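Local coordinates for protein isoaspartyl dipeptidase (PDB 7CDH) that probably hydrolyses isoaspartyl dipeptides as a zinc-dependent amidohydrolase-family peptidase, consistent with a part in clearing or repairing damaged protein in a thermophilic bacterium, at residues 150-155 with 186-191; 130-135 with 155-160; 52-57 with 353-358; 59-64 with 281-286. All coordinates share one frame; numbering follows the deposited sequence.

Contact 1. Residues 150-155 with 186-191; sequences KVIGVG and SGKAGI
Lys-188 sends its side chain across to Val-151, where NZ lies 2.7 Å from Val-151 O and donates to it in the carbonyl plane, with a C=O...N angle of 150°. CG stands anti to the carbonyl carbon, and the chain runs on to bring Lys-188 CD to 3.3 Å from Val-151 O; the bend at chi3 (-140°) then directs CE, and beyond it NZ, towards the same oxygen. Ile-152 turns its own side chain elsewhere, and its CG2 comes no nearer than 4.5 Å to Lys-188 CD, so the lysine's tie here is chiefly polar. Ile-145 O, Ile-148 O and Asp-149 O also lie within hydrogen-bonding reach of NZ, so its three hydrogens must be shared among four carbonyls at the end of helix 141-147, where the positive charge would suit the helix dipole. Shortening this residue to an alanine is likely to leave Val-151 O and these carbonyls without their shared donor and lose one tie between strand 151-159 and the loop after helix 169-186. Beyond the lysine the backbones take over. Ile-191 N donates to Ile-152 O at 3.1 Å and Val-154 N to Ile-191 O at 2.9 Å, bracketing Gly-153 in a parallel bridge. Strands 151-159 and 191-196, parallel and joined through helix 169-186, make a beta-alpha-beta crossover, consistent with the family's TIM-type barrel, and the contact lies where the second strand begins. The Ile-191 side chain leads away from strand 151-159 and packs on Val-338 and Phe-339 of helix 333-339, the latter also touched by Ile-152.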
loop_
_atom_site.group_PDB
_atom_site.type_symbol
_atom_site.label_atom_id
_atom_site.label_comp_id
_atom_site.label_asym_id
_atom_site.label_seq_id
_atom_site.Cartn_x
_atom_site.Cartn_y
_atom_site.Cartn_z
ATOM N N LYS A 150 14.127 7.146 22.387
ATOM C CA LYS A 150 15.536 6.681 22.386
ATOM C C LYS A 150 16.225 6.913 21.033
ATOM O O LYS A 150 17.457 6.806 21.004
ATOM C CB LYS A 150 15.606 5.206 22.783
ATOM C CG LYS A 150 15.440 4.949 24.278
ATOM C CD LYS A 150 15.836 3.556 24.690
ATOM C CE LYS A 150 15.489 3.257 26.124
ATOM N NZ LYS A 150 16.278 4.093 27.051
ATOM N N VAL A 151 15.501 7.114 19.927
ATOM C CA VAL A 151 16.167 7.272 18.595
ATOM C C VAL A 151 16.926 8.618 18.578
ATOM O O VAL A 151 16.275 9.673 18.800
ATOM C CB VAL A 151 15.143 7.163 17.458
ATOM C CG1 VAL A 151 15.744 7.531 16.119
ATOM C CG2 VAL A 151 14.535 5.781 17.402
ATOM N N ILE A 152 18.258 8.607 18.411
ATOM C CA ILE A 152 19.074 9.860 18.463
ATOM C C ILE A 152 19.699 10.153 17.096
ATOM O O ILE A 152 20.464 11.119 16.994
ATOM C CB ILE A 152 20.117 9.846 19.600
ATOM C CG1 ILE A 152 21.004 8.602 19.625
ATOM C CG2 ILE A 152 19.400 10.028 20.925
ATOM C CD1 ILE A 152 21.555 8.194 18.291
ATOM N N GLY A 153 19.354 9.385 16.072
ATOM C CA GLY A 153 20.017 9.489 14.766
ATOM C C GLY A 153 19.741 8.301 13.876
ATOM O O GLY A 153 18.895 7.482 14.223
ATOM N N VAL A 154 20.394 8.285 12.726
ATOM C CA VAL A 154 20.340 7.188 11.741
ATOM C C VAL A 154 21.756 6.664 11.598
ATOM O O VAL A 154 22.681 7.452 11.674
ATOM C CB VAL A 154 19.786 7.653 10.393
ATOM C CG1 VAL A 154 20.698 8.692 9.751
ATOM C CG2 VAL A 154 19.541 6.463 9.456
ATOM N N GLY A 155 21.899 5.360 11.468
ATOM C CA GLY A 155 23.204 4.704 11.473
ATOM C C GLY A 155 23.046 3.203 11.634
ATOM O O GLY A 155 21.964 2.748 11.982
ATOM N N SER A 186 12.407 17.597 17.699
ATOM C CA SER A 186 12.355 16.666 18.846
ATOM C C SER A 186 13.320 17.117 19.962
ATOM O O SER A 186 13.335 16.500 21.050
ATOM C CB SER A 186 12.648 15.263 18.359
ATOM O OG SER A 186 14.011 15.111 18.023
ATOM N N GLY A 187 14.114 18.149 19.718
ATOM C CA GLY A 187 15.084 18.638 20.705
ATOM C C GLY A 187 16.221 17.658 20.908
ATOM O O GLY A 187 16.871 17.753 21.921
ATOM N N LYS A 188 16.483 16.773 19.953
ATOM C CA LYS A 188 17.632 15.825 19.981
ATOM C C LYS A 188 18.726 16.249 18.988
ATOM O O LYS A 188 18.462 17.096 18.141
ATOM C CB LYS A 188 17.097 14.442 19.639
ATOM C CG LYS A 188 16.024 13.958 20.584
ATOM C CD LYS A 188 15.715 12.517 20.334
ATOM C CE LYS A 188 14.253 12.158 20.417
ATOM N NZ LYS A 188 14.049 10.882 19.712
ATOM N N ALA A 189 19.899 15.629 19.036
ATOM C CA ALA A 189 21.092 16.040 18.249
ATOM C C ALA A 189 20.907 15.755 16.752
ATOM O O ALA A 189 21.390 16.544 15.959
ATOM C CB ALA A 189 22.335 15.355 18.771
ATOM N N GLY A 190 20.312 14.624 16.389
ATOM C CA GLY A 190 20.125 14.227 14.990
ATOM C C GLY A 190 21.428 13.815 14.340
ATOM O O GLY A 190 21.868 14.516 13.442
ATOM N N ILE A 191 22.019 12.708 14.774
ATOM C CA ILE A 191 23.355 12.265 14.297
ATOM C C ILE A 191 23.154 11.344 13.091
ATOM O O ILE A 191 22.216 10.551 13.094
ATOM C CB ILE A 191 24.119 11.574 15.442
ATOM C CG1 ILE A 191 24.331 12.521 16.631
ATOM C CG2 ILE A 191 25.426 10.980 14.946
ATOM C CD1 ILE A 191 24.787 13.925 16.242
#

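Contact 2. Residues 130-135 with 155-160; sequences YRVPPV and GEIAIS. With ZN (zinc ion), chain K; ZN (zinc ion), chain L.
Tyr-130 and Glu-156 lie side by side and point the same way, ring and carboxylate planes 77° apart, with Tyr-130 CE1 3.6 Å from Glu-156 CD. This is the close-packed part. Glu-156 OE2 sits in the plane of the ring at its edge, Ala-158 CB meets Tyr-130 CD2 at 3.7 Å, and Val-132 CG2 reaches Ile-157 CG2 at 3.7 Å as a single methyl contact. Glu-156 bridges two zinc ions, Glu-156 OE1 binding one at 2.2 Å and OE2 the other at 2.0 Å, in the binuclear arrangement of many amidohydrolases. One water links the phenol to the site, bonded to Tyr-130 OH and donating to Glu-156 OE2. Ala-158 N donates to Tyr-130 O at 3.2 Å.

The other side is looser. A second water donates to both Tyr-130 O and Ala-158 O, bridging the two backbones. Beyond it the loop turns outward: Pro-133, after a cis peptide, is exposed, and Arg-131 forms a salt bridge with Asp-178 of a neighbouring subunit. Helix 169-186 covers Val-132 and Ile-157 through Ile-175, while strand 191-196 flanks Glu-156 and Ala-158 with Asn-193 and His-195.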
loop_
_atom_site.group_PDB
_atom_site.type_symbol
_atom_site.label_atom_id
_atom_site.label_comp_id
_atom_site.label_asym_id
_atom_site.label_seq_id
_atom_site.Cartn_x
_atom_site.Cartn_y
_atom_site.Cartn_z
ATOM N N TYR A 130 23.095 -0.340 7.822
ATOM C CA TYR A 130 24.082 -0.094 6.750
ATOM C C TYR A 130 23.366 0.405 5.502
ATOM O O TYR A 130 23.842 1.332 4.870
ATOM C CB TYR A 130 24.843 -1.352 6.346
ATOM C CG TYR A 130 26.147 -1.630 7.050
ATOM C CD1 TYR A 130 26.381 -1.294 8.378
ATOM C CD2 TYR A 130 27.151 -2.316 6.371
ATOM C CE1 TYR A 130 27.579 -1.608 9.011
ATOM C CE2 TYR A 130 28.365 -2.607 6.976
ATOM C CZ TYR A 130 28.574 -2.270 8.303
ATOM O OH TYR A 130 29.777 -2.622 8.866
ATOM N N ARG A 131 22.276 -0.258 5.127
ATOM C CA ARG A 131 21.702 -0.123 3.777
ATOM C C ARG A 131 20.976 1.209 3.628
ATOM O O ARG A 131 20.267 1.625 4.529
ATOM C CB ARG A 131 20.721 -1.248 3.507
ATOM C CG ARG A 131 20.103 -1.159 2.124
ATOM C CD ARG A 131 19.494 -2.488 1.793
ATOM N NE ARG A 131 18.968 -2.491 0.454
ATOM C CZ ARG A 131 17.796 -1.998 0.096
ATOM N NH1 ARG A 131 16.995 -1.433 0.991
ATOM N NH2 ARG A 131 17.456 -2.069 -1.181
ATOM N N VAL A 132 21.151 1.823 2.474
ATOM C CA VAL A 132 20.324 2.952 1.970
ATOM C C VAL A 132 19.423 2.379 0.879
ATOM O O VAL A 132 19.932 1.650 0.020
ATOM C CB VAL A 132 21.264 4.051 1.448
ATOM C CG1 VAL A 132 20.521 5.055 0.600
ATOM C CG2 VAL A 132 22.010 4.712 2.597
ATOM N N PRO A 133 18.083 2.607 0.867
ATOM C CA PRO A 133 17.359 3.444 1.822
ATOM C C PRO A 133 17.171 2.769 3.182
ATOM O O PRO A 133 16.994 1.557 3.257
ATOM C CB PRO A 133 15.950 3.605 1.183
ATOM C CG PRO A 133 15.743 2.372 0.377
ATOM C CD PRO A 133 17.139 1.962 -0.081
ATOM N N PRO A 134 17.198 3.527 4.294
ATOM C CA PRO A 134 17.329 2.928 5.614
ATOM C C PRO A 134 16.010 2.361 6.137
ATOM O O PRO A 134 15.007 2.966 5.845
ATOM C CB PRO A 134 17.804 4.102 6.479
ATOM C CG PRO A 134 17.204 5.293 5.819
ATOM C CD PRO A 134 17.246 4.984 4.335
ATOM N N VAL A 135 16.080 1.240 6.866
ATOM C CA VAL A 135 14.939 0.608 7.583
ATOM C C VAL A 135 14.466 1.633 8.612
ATOM O O VAL A 135 15.305 2.398 9.106
ATOM C CB VAL A 135 15.347 -0.698 8.298
ATOM C CG1 VAL A 135 15.647 -1.811 7.321
ATOM C CG2 VAL A 135 16.538 -0.483 9.271
ATOM N N GLY A 155 21.899 5.360 11.468
ATOM C CA GLY A 155 23.204 4.704 11.473
ATOM C C GLY A 155 23.046 3.203 11.634
ATOM O O GLY A 155 21.964 2.748 11.982
ATOM N N GLU A 156 24.131 2.469 11.349
ATOM C CA GLU A 156 25.313 3.089 10.778
ATOM C C GLU A 156 25.253 2.928 9.249
ATOM O O GLU A 156 25.293 1.806 8.767
ATOM C CB GLU A 156 26.599 2.551 11.412
ATOM C CG GLU A 156 26.636 1.062 11.583
ATOM C CD GLU A 156 27.975 0.415 11.915
ATOM O OE1 GLU A 156 29.081 0.962 11.571
ATOM O OE2 GLU A 156 27.903 -0.639 12.590
ATOM N N ILE A 157 25.146 4.029 8.518
ATOM C CA ILE A 157 25.058 4.056 7.034
ATOM C C ILE A 157 26.444 3.755 6.477
ATOM O O ILE A 157 27.380 4.432 6.852
ATOM C CB ILE A 157 24.538 5.424 6.587
ATOM C CG1 ILE A 157 23.116 5.628 7.105
ATOM C CG2 ILE A 157 24.639 5.582 5.089
ATOM C CD1 ILE A 157 22.564 6.978 6.751
ATOM N N ALA A 158 26.573 2.733 5.653
ATOM C CA ALA A 158 27.859 2.329 5.067
ATOM C C ALA A 158 28.133 3.198 3.848
ATOM O O ALA A 158 27.249 3.335 2.991
ATOM C CB ALA A 158 27.864 0.864 4.706
ATOM N N ILE A 159 29.348 3.724 3.789
ATOM C CA ILE A 159 29.942 4.399 2.598
ATOM C C ILE A 159 31.334 3.812 2.414
ATOM O O ILE A 159 31.927 3.366 3.407
ATOM C CB ILE A 159 29.978 5.917 2.827
ATOM C CG1 ILE A 159 30.655 6.245 4.167
ATOM C CG2 ILE A 159 28.567 6.482 2.758
ATOM C CD1 ILE A 159 31.082 7.673 4.314
ATOM N N SER A 160 31.828 3.838 1.194
ATOM C CA SER A 160 33.211 3.458 0.842
ATOM C C SER A 160 33.480 2.080 1.427
ATOM O O SER A 160 34.486 1.912 2.116
ATOM C CB SER A 160 34.177 4.509 1.319
ATOM O OG SER A 160 33.834 5.801 0.793
HETATM ZN ZN ZN K . 30.840 -0.363 11.126
HETATM ZN ZN ZN L . 29.387 -1.257 13.854
HETATM O O HOH W 1 25.002 1.806 2.394
HETATM O O HOH W 2 29.867 -2.932 11.389
#

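Contact 3. Residues 52-57 with 353-358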
loop_
_atom_site.group_PDB
_atom_site.type_symbol
_atom_site.label_atom_id
_atom_site.label_comp_id
_atom_site.label_asym_id
_atom_site.label_seq_id
_atom_site.Cartn_x
_atom_site.Cartn_y
_atom_site.Cartn_z
ATOM N N LEU A 52 40.214 6.381 42.368
ATOM C CA LEU A 52 39.855 7.518 41.497
ATOM C C LEU A 52 38.357 7.372 41.165
ATOM O O LEU A 52 37.938 6.233 40.851
ATOM C CB LEU A 52 40.713 7.467 40.222
ATOM C CG LEU A 52 42.169 7.031 40.402
ATOM C CD1 LEU A 52 42.943 7.119 39.102
ATOM C CD2 LEU A 52 42.864 7.876 41.456
ATOM N N LEU A 53 37.587 8.458 41.301
ATOM C CA LEU A 53 36.194 8.615 40.833
ATOM C C LEU A 53 36.205 9.307 39.459
ATOM O O LEU A 53 36.656 10.466 39.380
ATOM C CB LEU A 53 35.388 9.428 41.851
ATOM C CG LEU A 53 33.913 9.618 41.489
ATOM C CD1 LEU A 53 33.137 8.322 41.675
ATOM C CD2 LEU A 53 33.267 10.728 42.289
ATOM N N LEU A 54 35.690 8.608 38.439
ATOM C CA LEU A 54 35.628 9.040 37.019
ATOM C C LEU A 54 34.155 9.183 36.610
ATOM O O LEU A 54 33.244 8.640 37.234
ATOM C CB LEU A 54 36.346 7.998 36.149
ATOM C CG LEU A 54 37.878 8.041 36.072
ATOM C CD1 LEU A 54 38.541 8.325 37.405
ATOM C CD2 LEU A 54 38.430 6.744 35.504
ATOM N N PRO A 55 33.845 9.906 35.515
ATOM C CA PRO A 55 32.500 9.876 34.963
ATOM C C PRO A 55 32.316 8.499 34.306
ATOM O O PRO A 55 33.282 7.979 33.794
ATOM C CB PRO A 55 32.493 10.994 33.921
ATOM C CG PRO A 55 33.819 11.734 34.124
ATOM C CD PRO A 55 34.760 10.708 34.694
ATOM N N GLY A 56 31.102 7.933 34.344
ATOM C CA GLY A 56 30.820 6.667 33.649
ATOM C C GLY A 56 31.154 6.808 32.173
ATOM O O GLY A 56 30.893 7.880 31.604
ATOM N N LEU A 57 31.766 5.788 31.592
ATOM C CA LEU A 57 32.157 5.772 30.174
ATOM C C LEU A 57 30.906 5.615 29.291
ATOM O O LEU A 57 29.935 4.897 29.668
ATOM C CB LEU A 57 33.089 4.580 29.973
ATOM C CG LEU A 57 34.324 4.532 30.859
ATOM C CD1 LEU A 57 35.192 3.324 30.503
ATOM C CD2 LEU A 57 35.122 5.802 30.688
ATOM N N ASP A 353 26.350 9.114 37.095
ATOM C CA ASP A 353 27.005 7.964 36.430
ATOM C C ASP A 353 28.510 8.101 36.630
ATOM O O ASP A 353 29.078 9.096 36.094
ATOM C CB ASP A 353 26.688 7.911 34.933
ATOM C CG ASP A 353 25.214 7.972 34.558
ATOM O OD1 ASP A 353 24.354 7.723 35.441
ATOM O OD2 ASP A 353 24.948 8.242 33.350
ATOM N N PHE A 354 29.124 7.140 37.335
ATOM C CA PHE A 354 30.538 7.173 37.801
ATOM C C PHE A 354 31.178 5.789 37.737
ATOM O O PHE A 354 30.460 4.796 37.840
ATOM C CB PHE A 354 30.646 7.525 39.285
ATOM C CG PHE A 354 29.787 8.663 39.771
ATOM C CD1 PHE A 354 29.826 9.901 39.154
ATOM C CD2 PHE A 354 28.986 8.509 40.888
ATOM C CE1 PHE A 354 29.019 10.936 39.592
ATOM C CE2 PHE A 354 28.207 9.559 41.350
ATOM C CZ PHE A 354 28.230 10.769 40.700
ATOM N N ILE A 355 32.495 5.729 37.565
ATOM C CA ILE A 355 33.271 4.492 37.856
ATOM C C ILE A 355 34.316 4.827 38.926
ATOM O O ILE A 355 34.783 5.977 39.038
ATOM C CB ILE A 355 33.895 3.862 36.593
ATOM C CG1 ILE A 355 34.885 4.795 35.905
ATOM C CG2 ILE A 355 32.816 3.389 35.638
ATOM C CD1 ILE A 355 35.742 4.136 34.825
ATOM N N LEU A 356 34.632 3.837 39.727
ATOM C CA LEU A 356 35.684 3.929 40.751
ATOM C C LEU A 356 36.793 2.991 40.312
ATOM O O LEU A 356 36.533 1.811 40.083
ATOM C CB LEU A 356 35.072 3.548 42.092
ATOM C CG LEU A 356 34.186 4.627 42.706
ATOM C CD1 LEU A 356 33.271 4.036 43.755
ATOM C CD2 LEU A 356 35.044 5.735 43.316
ATOM N N VAL A 357 37.973 3.545 40.120
ATOM C CA VAL A 357 39.160 2.801 39.633
ATOM C C VAL A 357 40.185 2.737 40.765
ATOM O O VAL A 357 40.259 3.651 41.593
ATOM C CB VAL A 357 39.635 3.529 38.378
ATOM C CG1 VAL A 357 40.996 3.067 37.919
ATOM C CG2 VAL A 357 38.592 3.362 37.289
ATOM N N ASP A 358 40.902 1.637 40.869
ATOM C CA ASP A 358 42.024 1.498 41.827
ATOM C C ASP A 358 43.197 2.363 41.323
ATOM O O ASP A 358 43.571 2.218 40.147
ATOM C CB ASP A 358 42.371 0.022 41.955
ATOM C CG ASP A 358 43.397 -0.216 43.030
ATOM O OD1 ASP A 358 44.605 0.062 42.753
ATOM O OD2 ASP A 358 42.964 -0.627 44.135
#
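Leu-54 and Ile-355 face each other as an antiparallel hydrogen-bonded pair, and Leu-54 CB lies 3.5 Å from Ile-355 CG1. The isoleucine holds CG1 between its backbone N and carbonyl carbon (chi1 61°), which leads Ile-355 CD1 over to Leu-54 CD2 at 3.8 Å. Leu-54 CD2 also meets Val-357 CG2 at 3.8 Å, so one methyl serves two residues of the opposing strand. On the reverse face Leu-53 CD1 reaches both Phe-354 CB, at 3.5 Å, and Leu-356 CD2, at 3.6 Å.

Reciprocal backbone bonds set this register, joining Leu-52 with Val-357 and Leu-54 with Ile-355. Gly-56 N adds a further bond to Asp-353 O at 2.9 Å. The Asp-353 carboxylate is itself fixed by a salt bridge to Lys-343 and by Lys-370 N.

Further out, Trp-311 of helix 309-318 covers Leu-54 and Val-357, Ile-346 covers Leu-53 and Phe-354, and Phe-23 meets the Phe-354 ring edge-to-face. Strand 8-11 also pairs with strand 51-59. The N-to-C directions of strand segments 52-55 and 354-358 are 150° apart. Such pairing of early and late strands of the chain is consistent with the small beta domain that amidohydrolases carry beside the barrel.

Contact 4. Residues 59-64 with 281-286. With ZN (zinc ion), chain L.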
loop_
_atom_site.group_PDB
_atom_site.type_symbol
_atom_site.label_atom_id
_atom_site.label_comp_id
_atom_site.label_asym_id
_atom_site.label_seq_id
_atom_site.Cartn_x
_atom_site.Cartn_y
_atom_site.Cartn_z
ATOM N N ASP A 59 29.914 4.532 25.471
ATOM C CA ASP A 59 30.293 3.795 24.237
ATOM C C ASP A 59 29.256 4.153 23.174
ATOM O O ASP A 59 28.136 3.674 23.212
ATOM C CB ASP A 59 30.360 2.303 24.543
ATOM C CG ASP A 59 30.999 1.462 23.451
ATOM O OD1 ASP A 59 31.205 1.997 22.322
ATOM O OD2 ASP A 59 31.287 0.255 23.731
ATOM N N PRO A 60 29.551 5.058 22.220
ATOM C CA PRO A 60 28.523 5.513 21.272
ATOM C C PRO A 60 28.258 4.610 20.053
ATOM O O PRO A 60 27.607 5.033 19.112
ATOM C CB PRO A 60 29.164 6.818 20.788
ATOM C CG PRO A 60 30.638 6.446 20.710
ATOM C CD PRO A 60 30.874 5.671 21.992
ATOM N N HIS A 61 28.779 3.398 20.051
ATOM C CA HIS A 61 28.592 2.462 18.917
ATOM C C HIS A 61 28.689 0.993 19.376
ATOM O O HIS A 61 29.804 0.445 19.381
ATOM C CB HIS A 61 29.594 2.817 17.833
ATOM C CG HIS A 61 29.411 2.003 16.611
ATOM N ND1 HIS A 61 28.692 2.462 15.538
ATOM C CD2 HIS A 61 29.796 0.748 16.313
ATOM C CE1 HIS A 61 28.683 1.532 14.614
ATOM N NE2 HIS A 61 29.315 0.456 15.074
ATOM N N VAL A 62 27.546 0.400 19.764
ATOM C CA VAL A 62 27.426 -1.020 20.222
ATOM C C VAL A 62 26.279 -1.737 19.501
ATOM O O VAL A 62 25.174 -1.216 19.427
ATOM C CB VAL A 62 27.234 -1.094 21.740
ATOM C CG1 VAL A 62 27.164 -2.525 22.218
ATOM C CG2 VAL A 62 28.349 -0.354 22.442
ATOM N N HIS A 63 26.548 -2.917 18.964
ATOM C CA HIS A 63 25.507 -3.783 18.373
ATOM C C HIS A 63 24.845 -4.523 19.511
ATOM O O HIS A 63 25.125 -5.671 19.625
ATOM C CB HIS A 63 26.104 -4.680 17.298
ATOM C CG HIS A 63 26.610 -3.867 16.156
ATOM N ND1 HIS A 63 25.771 -3.249 15.278
ATOM C CD2 HIS A 63 27.861 -3.517 15.781
ATOM C CE1 HIS A 63 26.482 -2.589 14.368
ATOM N NE2 HIS A 63 27.769 -2.733 14.653
ATOM N N ILE A 64 24.025 -3.843 20.313
ATOM C CA ILE A 64 23.433 -4.412 21.546
ATOM C C ILE A 64 22.596 -5.679 21.257
ATOM O O ILE A 64 22.496 -6.543 22.190
ATOM C CB ILE A 64 22.632 -3.347 22.298
ATOM C CG1 ILE A 64 21.413 -2.812 21.542
ATOM C CG2 ILE A 64 23.561 -2.230 22.725
ATOM C CD1 ILE A 64 20.582 -1.806 22.387
ATOM N N THR A 281 36.263 10.566 19.384
ATOM C CA THR A 281 35.605 9.599 20.297
ATOM C C THR A 281 36.218 8.241 19.993
ATOM O O THR A 281 36.817 8.104 18.942
ATOM C CB THR A 281 34.070 9.628 20.199
ATOM O OG1 THR A 281 33.736 9.147 18.904
ATOM C CG2 THR A 281 33.458 10.996 20.411
ATOM N N ILE A 282 36.099 7.308 20.917
ATOM C CA ILE A 282 36.284 5.868 20.620
ATOM C C ILE A 282 34.995 5.085 20.929
ATOM O O ILE A 282 34.142 5.534 21.767
ATOM C CB ILE A 282 37.499 5.322 21.387
ATOM C CG1 ILE A 282 37.314 5.420 22.899
ATOM C CG2 ILE A 282 38.763 6.019 20.904
ATOM C CD1 ILE A 282 38.301 4.580 23.681
ATOM N N SER A 283 34.878 3.922 20.287
ATOM C CA SER A 283 33.734 2.990 20.461
ATOM C C SER A 283 34.214 1.537 20.344
ATOM O O SER A 283 35.185 1.266 19.600
ATOM C CB SER A 283 32.656 3.323 19.462
ATOM O OG SER A 283 33.084 3.048 18.133
ATOM N N SER A 284 33.557 0.617 21.040
ATOM C CA SER A 284 33.952 -0.818 21.039
ATOM C C SER A 284 33.604 -1.437 19.704
ATOM O O SER A 284 34.374 -2.325 19.235
ATOM C CB SER A 284 33.288 -1.579 22.123
ATOM O OG SER A 284 31.890 -1.329 22.127
ATOM N N ASP A 285 32.483 -1.005 19.126
ATOM C CA ASP A 285 31.781 -1.796 18.087
ATOM C C ASP A 285 31.416 -3.155 18.707
ATOM O O ASP A 285 31.655 -4.200 18.079
ATOM C CB ASP A 285 32.671 -1.953 16.857
ATOM C CG ASP A 285 31.864 -2.149 15.596
ATOM O OD1 ASP A 285 30.654 -2.019 15.705
ATOM O OD2 ASP A 285 32.454 -2.369 14.512
ATOM N N GLY A 286 30.952 -3.133 19.949
ATOM C CA GLY A 286 30.752 -4.351 20.743
ATOM C C GLY A 286 29.738 -5.258 20.078
ATOM O O GLY A 286 28.766 -4.705 19.559
HETATM ZN ZN ZN L . 29.387 -1.257 13.854
#
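With CG anti to the backbone N in both His-61 (chi1 -175°) and Asp-285 (chi1 -153°), imidazole and carboxylate run side by side towards one zinc ion, their planes 61° apart. His-63, with CG beside its backbone N, swings its ring in from another direction. The zinc ion is bound by His-61 NE2 at 2.1 Å, His-63 NE2 at 2.3 Å and Asp-285 OD1 at 2.4 Å; Asp-285 OD2 stays at 3.3 Å, so this carboxylate binds through one oxygen. Glu-156 completes the set.

Second-shell bonds hold the two backbones together. His-63 N donates to Gly-286 O at 2.9 Å, and Ser-284 N donates to Asp-59 OD1 at 3.0 Å. The approach of Ser-284 OG to Asp-59 OD2 is modelled too close for its length to be relied on. At the corner of the chain, Pro-60 CD lies 3.3 Å from Ile-282 O and 3.9 Å from Ser-283 CB, and Phe-339 touches the ring. A glycine in place of Pro-60 is likely to open a gap against Ser-283 and Phe-339 and free the corner that leads into His-61.

The two histidines are those of the HxH signature of the amidohydrolases. His-61 ND1 bonds to Asn-193 OD1 and His-63 ND1 to Cys-96 O, both acceptors, which is consistent with ND1 carrying the proton and leaving the NE2 lone pair for the metal.

Contacts 1 and 2 share Gly-155 on strand 151-159, their centres about 15 Å apart, and along the chain their segments alternate. Contact 2 meets contact 4 at the zinc ion bound by Glu-156, His-61, His-63 and Asp-285, although the centres are about 17 Å apart. The centre of contact 3 lies about 18 Å from that of contact 4 and about 34 Å from that of contact 2, across the chain's centre from contacts 1 and 2. Residues 52-57 run almost directly into 59-64, which probably joins the small beta domain to the metal site. Contact 3 encloses contact 4, which encloses contacts 1 and 2, so the chain's outer pairing brackets the barrel that assembles the binuclear centre.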